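PDB 4TW5: Eps1p from Saccharomyces cerevisiae, which is a yeast protein with an N-terminal thioredoxin domain and probably a second thioredoxin-like unit, each with two disulfides. Local coordinates for residues Met119-Leu124 and Trp187-Arg192. Numbering follows the deposited sequence.
Sequences MDPNNL and WKIISR
Met119 meets Arg192 where the linker that follows helix 107-118 of the thioredoxin domain passes helix 180-196 of what is probably a second thioredoxin-like unit; the contact thus lies at the junction between the two. The methionine chain crosses the arginine at about a right angle, and its bend at chi3 (137°) carries CE over the guanidinium, where Met119 CE sits 3.3 Å above the plane and over its centre, a face-on methyl contact. Met119 SD meanwhile lies 3.4 Å from Arg192 O. A water bridges the same two residues unequally: it accepts from Arg192 NE at 2.6 Å and donates only a weak bond to Met119 O. Asp120, buried, points its CB away from helix 180-196 and occupies the N-cap position before a short, weakly bonded helical turn. Its OD1 takes two donors, Asn122 N on the anti side and, by the syn lone pair, Asn122 ND2 at 2.9 Å, so one carboxylate oxygen holds both backbone and side-chain nitrogens of Asn122. Pro121 lays its CD and CG against Ile189, the two side chains crossing obliquely. With CG1 beside its backbone N (chi1 -62°), Ile189 turns its CG1-CD1 arm to the proline ring, CG1 standing 3.7 Å from Pro121 CD. Asn122 OD1 is hydrogen-bonded to Arg185 NH1, about one turn before Ile189, while Asn122 ND2 stands 4.0 Å from Ile189 CD1.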
ATOM      1  N   MET A 119      39.767   0.255  -0.851  1.00 36.74           N
ATOM      2  CA  MET A 119      38.616  -0.635  -0.923  1.00 35.23           C
ATOM      3  C   MET A 119      37.795  -0.449  -2.184  1.00 35.94           C
ATOM      4  O   MET A 119      36.747  -1.058  -2.343  1.00 39.45           O
ATOM      5  CB  MET A 119      37.734  -0.455   0.298  1.00 34.32           C
ATOM      6  CG  MET A 119      38.083  -1.443   1.382  1.00 32.72           C
ATOM      7  SD  MET A 119      37.413  -0.805   2.863  1.00 41.90           S
ATOM      8  CE  MET A 119      36.678  -2.216   3.663  1.00 43.87           C
ATOM      9  N   ASP A 120      38.262   0.417  -3.068  1.00 34.89           N
ATOM     10  CA  ASP A 120      37.714   0.507  -4.405  1.00 31.93           C
ATOM     11  C   ASP A 120      38.424  -0.517  -5.305  1.00 35.17           C
ATOM     12  O   ASP A 120      39.573  -0.311  -5.689  1.00 37.74           O
ATOM     13  CB  ASP A 120      37.868   1.941  -4.913  1.00 26.26           C
ATOM     14  CG  ASP A 120      37.107   2.211  -6.196  1.00 36.85           C
ATOM     15  OD1 ASP A 120      36.861   1.272  -7.016  1.00 30.41           O
ATOM     16  OD2 ASP A 120      36.752   3.396  -6.372  1.00 34.50           O
ATOM     17  N   PRO A 121      37.711  -1.592  -5.697  1.00 37.02           N
ATOM     18  CA  PRO A 121      38.312  -2.706  -6.438  1.00 32.35           C
ATOM     19  C   PRO A 121      38.836  -2.265  -7.779  1.00 37.12           C
ATOM     20  O   PRO A 121      39.716  -2.927  -8.307  1.00 35.78           O
ATOM     21  CB  PRO A 121      37.160  -3.697  -6.612  1.00 35.30           C
ATOM     22  CG  PRO A 121      36.094  -3.237  -5.689  1.00 36.20           C
ATOM     23  CD  PRO A 121      36.257  -1.760  -5.570  1.00 31.82           C
ATOM     24  N   ASN A 122      38.289  -1.182  -8.329  1.00 35.77           N
ATOM     25  CA  ASN A 122      38.699  -0.719  -9.654  1.00 33.15           C
ATOM     26  C   ASN A 122      40.090  -0.079  -9.648  1.00 37.43           C
ATOM     27  O   ASN A 122      40.726   0.024 -10.693  1.00 38.03           O
ATOM     28  CB  ASN A 122      37.695   0.316 -10.196  1.00 36.27           C
ATOM     29  CG  ASN A 122      36.249  -0.200 -10.222  1.00 38.61           C
ATOM     30  OD1 ASN A 122      35.900  -1.060 -11.039  1.00 32.55           O
ATOM     31  ND2 ASN A 122      35.403   0.328  -9.318  1.00 27.94           N
ATOM     32  N   ASN A 123      40.572   0.325  -8.468  1.00 33.01           N
ATOM     33  CA  ASN A 123      41.846   1.034  -8.371  1.00 34.67           C
ATOM     34  C   ASN A 123      43.023   0.091  -8.620  1.00 32.99           C
ATOM     35  O   ASN A 123      44.010   0.451  -9.271  1.00 30.46           O
ATOM     36  CB  ASN A 123      41.981   1.745  -7.022  1.00 31.58           C
ATOM     37  CG  ASN A 123      41.180   3.063  -6.969  1.00 28.41           C
ATOM     38  OD1 ASN A 123      40.900   3.669  -7.997  1.00 29.06           O
ATOM     39  ND2 ASN A 123      40.848   3.515  -5.765  1.00 27.68           N
ATOM     40  N   LEU A 124      42.942  -1.107  -8.069  1.00 29.26           N
ATOM     41  CA  LEU A 124      43.986  -2.082  -8.356  1.00 43.34           C
ATOM     42  C   LEU A 124      43.408  -3.301  -9.052  1.00 40.65           C
ATOM     43  O   LEU A 124      44.066  -4.331  -9.142  1.00 45.53           O
ATOM     44  CB  LEU A 124      44.714  -2.490  -7.075  1.00 33.24           C
ATOM     45  CG  LEU A 124      45.705  -1.415  -6.656  1.00 39.57           C
ATOM     46  CD1 LEU A 124      46.485  -1.835  -5.416  1.00 37.97           C
ATOM     47  CD2 LEU A 124      46.651  -1.117  -7.818  1.00 35.05           C
ATOM     48  N   TRP A 187      26.867  -0.327  -4.714  1.00 22.96           N
ATOM     49  CA  TRP A 187      26.439  -0.266  -3.326  1.00 18.26           C
ATOM     50  C   TRP A 187      27.386  -0.993  -2.367  1.00 25.20           C
ATOM     51  O   TRP A 187      27.652  -0.521  -1.255  1.00 22.68           O
ATOM     52  CB  TRP A 187      25.030  -0.803  -3.176  1.00 17.69           C
ATOM     53  CG  TRP A 187      24.522  -0.571  -1.817  1.00 19.96           C
ATOM     54  CD1 TRP A 187      24.255  -1.514  -0.875  1.00 20.87           C
ATOM     55  CD2 TRP A 187      24.274   0.705  -1.203  1.00 16.29           C
ATOM     56  NE1 TRP A 187      23.827  -0.914   0.278  1.00 25.23           N
ATOM     57  CE2 TRP A 187      23.859   0.449   0.123  1.00 17.57           C
ATOM     58  CE3 TRP A 187      24.387   2.035  -1.639  1.00 18.48           C
ATOM     59  CZ2 TRP A 187      23.526   1.474   1.031  1.00 16.65           C
ATOM     60  CZ3 TRP A 187      24.050   3.083  -0.723  1.00 19.40           C
ATOM     61  CH2 TRP A 187      23.610   2.778   0.590  1.00 17.36           C
ATOM     62  N   LYS A 188      27.902  -2.131  -2.807  1.00 23.49           N
ATOM     63  CA  LYS A 188      28.865  -2.880  -2.033  1.00 25.35           C
ATOM     64  C   LYS A 188      30.154  -2.076  -1.828  1.00 24.20           C
ATOM     65  O   LYS A 188      30.680  -2.017  -0.733  1.00 23.57           O
ATOM     66  CB  LYS A 188      29.178  -4.202  -2.738  1.00 27.87           C
ATOM     67  CG  LYS A 188      30.138  -5.113  -1.996  1.00 30.68           C
ATOM     68  CD  LYS A 188      30.127  -6.460  -2.667  1.00 31.72           C
ATOM     69  CE  LYS A 188      31.019  -7.453  -1.974  1.00 33.06           C
ATOM     70  NZ  LYS A 188      30.897  -8.781  -2.621  1.00 29.05           N
ATOM     71  N   ILE A 189      30.637  -1.429  -2.880  1.00 23.60           N
ATOM     72  CA  ILE A 189      31.860  -0.647  -2.785  1.00 23.85           C
ATOM     73  C   ILE A 189      31.637   0.542  -1.810  1.00 28.06           C
ATOM     74  O   ILE A 189      32.418   0.746  -0.878  1.00 28.64           O
ATOM     75  CB  ILE A 189      32.305  -0.156  -4.198  1.00 22.77           C
ATOM     76  CG1 ILE A 189      32.621  -1.346  -5.100  1.00 24.96           C
ATOM     77  CG2 ILE A 189      33.520   0.733  -4.127  1.00 26.62           C
ATOM     78  CD1 ILE A 189      32.784  -0.988  -6.576  1.00 24.12           C
ATOM     79  N   ILE A 190      30.521   1.245  -1.982  1.00 22.44           N
ATOM     80  CA  ILE A 190      30.092   2.300  -1.074  1.00 19.77           C
ATOM     81  C   ILE A 190      30.021   1.837   0.360  1.00 23.67           C
ATOM     82  O   ILE A 190      30.395   2.600   1.269  1.00 28.59           O
ATOM     83  CB  ILE A 190      28.734   2.852  -1.485  1.00 21.83           C
ATOM     84  CG1 ILE A 190      28.863   3.551  -2.831  1.00 27.12           C
ATOM     85  CG2 ILE A 190      28.161   3.773  -0.436  1.00 13.46           C
ATOM     86  CD1 ILE A 190      27.549   3.811  -3.503  1.00 26.76           C
ATOM     87  N   SER A 191      29.509   0.632   0.601  1.00 19.32           N
ATOM     88  CA  SER A 191      29.369   0.181   1.980  1.00 19.29           C
ATOM     89  C   SER A 191      30.741  -0.007   2.634  1.00 27.67           C
ATOM     90  O   SER A 191      30.935   0.338   3.792  1.00 24.93           O
ATOM     91  CB  SER A 191      28.575  -1.108   2.073  1.00 26.78           C
ATOM     92  OG  SER A 191      29.358  -2.217   1.687  1.00 28.48           O
ATOM     93  N   ARG A 192      31.699  -0.524   1.876  1.00 29.35           N
ATOM     94  CA  ARG A 192      33.007  -0.784   2.442  1.00 33.05           C
ATOM     95  C   ARG A 192      33.791   0.519   2.622  1.00 28.84           C
ATOM     96  O   ARG A 192      34.468   0.678   3.600  1.00 28.78           O
ATOM     97  CB  ARG A 192      33.777  -1.771   1.573  1.00 27.44           C
ATOM     98  CG  ARG A 192      33.314  -3.222   1.779  1.00 35.26           C
ATOM     99  CD  ARG A 192      33.912  -4.217   0.759  1.00 33.91           C
ATOM    100  NE  ARG A 192      35.376  -4.261   0.640  1.00 33.08           N
ATOM    101  CZ  ARG A 192      36.201  -4.794   1.538  1.00 33.92           C
ATOM    102  NH1 ARG A 192      35.726  -5.337   2.643  1.00 34.21           N
ATOM    103  NH2 ARG A 192      37.505  -4.807   1.313  1.00 32.30           N
TER
HETATM  104  O   HOH W   1      36.984  -4.244  -1.365  1.00 33.22           O